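Local coordinates for flagellar brake protein YcgR (Klebsiella pneumoniae, PDB 5KEC) that binds the second messenger c-di-GMP and probably activates transcription of the type 3 fimbriae genes, at residues D138-S143 / A148-T153. Residues are numbered along the deposited sequence; the frame is centred on the assembly and turned at random.
Sequences DIKDIS and ALMTKT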
loop_
_atom_site.group_PDB
_atom_site.type_symbol
_atom_site.label_atom_id
_atom_site.label_comp_id
_atom_site.label_asym_id
_atom_site.label_seq_id
_atom_site.Cartn_x
_atom_site.Cartn_y
_atom_site.Cartn_z
ATOM N N ASP B 138 18.719 -2.719 -8.661
ATOM C CA ASP B 138 18.934 -1.569 -7.798
ATOM C C ASP B 138 17.631 -1.271 -7.080
ATOM O O ASP B 138 16.572 -1.201 -7.707
ATOM C CB ASP B 138 19.347 -0.341 -8.612
ATOM C CG ASP B 138 20.810 -0.358 -9.001
ATOM O OD1 ASP B 138 21.390 -1.461 -9.120
ATOM O OD2 ASP B 138 21.382 0.736 -9.191
ATOM N N ILE B 139 17.696 -1.099 -5.768
ATOM C CA ILE B 139 16.528 -0.646 -5.019
ATOM C C ILE B 139 16.515 0.881 -5.062
ATOM O O ILE B 139 17.286 1.535 -4.358
ATOM C CB ILE B 139 16.565 -1.144 -3.568
ATOM C CG1 ILE B 139 16.542 -2.670 -3.545
ATOM C CG2 ILE B 139 15.387 -0.574 -2.763
ATOM C CD1 ILE B 139 16.525 -3.256 -2.154
ATOM N N LYS B 140 15.655 1.447 -5.906
ATOM C CA LYS B 140 15.700 2.883 -6.172
ATOM C C LYS B 140 14.957 3.679 -5.112
ATOM O O LYS B 140 15.425 4.727 -4.663
ATOM C CB LYS B 140 15.136 3.202 -7.562
ATOM C CG LYS B 140 15.923 2.593 -8.703
ATOM C CD LYS B 140 17.392 2.976 -8.632
ATOM C CE LYS B 140 17.607 4.457 -8.919
ATOM N NZ LYS B 140 19.056 4.813 -8.897
ATOM N N ASP B 141 13.786 3.197 -4.725
ATOM C CA ASP B 141 13.063 3.814 -3.624
ATOM C C ASP B 141 12.387 2.747 -2.785
ATOM O O ASP B 141 12.351 1.574 -3.161
ATOM C CB ASP B 141 12.058 4.859 -4.118
ATOM C CG ASP B 141 11.017 4.279 -5.043
ATOM O OD1 ASP B 141 10.627 3.110 -4.838
ATOM O OD2 ASP B 141 10.586 4.997 -5.971
ATOM N N ILE B 142 11.854 3.154 -1.645
ATOM C CA ILE B 142 11.355 2.190 -0.683
ATOM C C ILE B 142 10.358 2.833 0.277
ATOM O O ILE B 142 10.519 3.985 0.687
ATOM C CB ILE B 142 12.534 1.553 0.099
ATOM C CG1 ILE B 142 12.069 0.369 0.941
ATOM C CG2 ILE B 142 13.240 2.594 0.958
ATOM C CD1 ILE B 142 13.202 -0.328 1.657
ATOM N N SER B 143 9.305 2.091 0.595
ATOM C CA SER B 143 8.377 2.478 1.646
ATOM C C SER B 143 8.321 1.293 2.593
ATOM O O SER B 143 9.156 0.394 2.498
ATOM C CB SER B 143 6.995 2.787 1.073
ATOM O OG SER B 143 6.407 1.633 0.501
ATOM N N ALA B 148 10.747 0.167 -5.410
ATOM C CA ALA B 148 10.953 0.147 -6.848
ATOM C C ALA B 148 12.330 -0.424 -7.127
ATOM O O ALA B 148 13.326 0.024 -6.554
ATOM C CB ALA B 148 10.834 1.555 -7.434
ATOM N N LEU B 149 12.378 -1.421 -8.001
ATOM C CA LEU B 149 13.630 -2.058 -8.379
ATOM C C LEU B 149 13.939 -1.639 -9.793
ATOM O O LEU B 149 13.026 -1.451 -10.600
ATOM C CB LEU B 149 13.500 -3.578 -8.297
ATOM C CG LEU B 149 12.935 -4.102 -6.977
ATOM C CD1 LEU B 149 12.598 -5.585 -7.072
ATOM C CD2 LEU B 149 13.908 -3.835 -5.829
ATOM N N MET B 150 15.219 -1.482 -10.101
ATOM C CA MET B 150 15.611 -1.023 -11.419
ATOM C C MET B 150 16.714 -1.879 -12.020
ATOM O O MET B 150 17.629 -2.323 -11.325
ATOM C CB MET B 150 16.045 0.443 -11.350
ATOM C CG MET B 150 16.496 1.031 -12.670
ATOM S SD MET B 150 16.491 2.841 -12.621
ATOM C CE MET B 150 14.733 3.149 -12.448
ATOM N N THR B 151 16.610 -2.117 -13.321
ATOM C CA THR B 151 17.635 -2.843 -14.051
ATOM C C THR B 151 17.549 -2.494 -15.528
ATOM O O THR B 151 16.492 -2.101 -16.021
ATOM C CB THR B 151 17.479 -4.368 -13.879
ATOM O OG1 THR B 151 18.506 -5.029 -14.619
ATOM C CG2 THR B 151 16.124 -4.830 -14.397
ATOM N N LYS B 152 18.656 -2.643 -16.241
ATOM C CA LYS B 152 18.650 -2.408 -17.679
ATOM C C LYS B 152 18.401 -3.705 -18.438
ATOM O O LYS B 152 18.126 -3.690 -19.641
ATOM C CB LYS B 152 19.957 -1.742 -18.120
ATOM C CG LYS B 152 20.210 -0.411 -17.419
ATOM C CD LYS B 152 21.601 0.143 -17.703
ATOM C CE LYS B 152 21.735 0.589 -19.143
ATOM N NZ LYS B 152 20.674 1.563 -19.512
ATOM N N THR B 153 18.477 -4.826 -17.726
ATOM C CA THR B 153 18.320 -6.140 -18.348
ATOM C C THR B 153 17.333 -7.026 -17.593
ATOM O O THR B 153 17.714 -8.044 -17.020
ATOM C CB THR B 153 19.667 -6.878 -18.443
ATOM O OG1 THR B 153 20.294 -6.899 -17.154
ATOM C CG2 THR B 153 20.590 -6.185 -19.432
#
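The c-di-GMP-binding Asp141 meets Ala148 where the hairpin of strands 134-142 and 146-151 carries the D-x-S-x-x-G signature of the PilZ domain. Asp138 and Met150 form an antiparallel hydrogen-bonded pair, Asp138 N to Met150 O 2.9 Å and Met150 N to Asp138 O 2.8 Å. Next to them, Ile139 and Leu149 are a non-hydrogen-bonded pair whose side chains run side by side, Ile139 CG1 lying 3.7 Å from Leu149 CD2 on the buried face. Further along, Ala148 faces two residues: its O accepts from Lys140 N at 2.8 Å, while its N donates to Asp141 O at 3.1 Å from above the carbonyl plane. With Lys140 turned to a helical psi of -43°, this is a classic beta bulge in the PilZ beta-barrel. The bulge brings Lys140 alongside Met150 on the more open face; its aliphatic chain passes obliquely over the methionine, with Lys140 CG tight against Met150 CB at 3.4 Å. Asp141 CG sits between its own N and carbonyl carbon (chi1 60°), which folds the carboxylate back over Ala148; OD1 takes a weak, bent bond from Ala148 N (3.0 Å, 124° at the hydrogen). The stronger partner of OD1 is Arg116 NE, in a salt bridge that probably helps fix the carboxylate in this ligand-free state. Ser143 OG, also from the c-di-GMP site, bonds Gly145 N and Gly146 N across the turn.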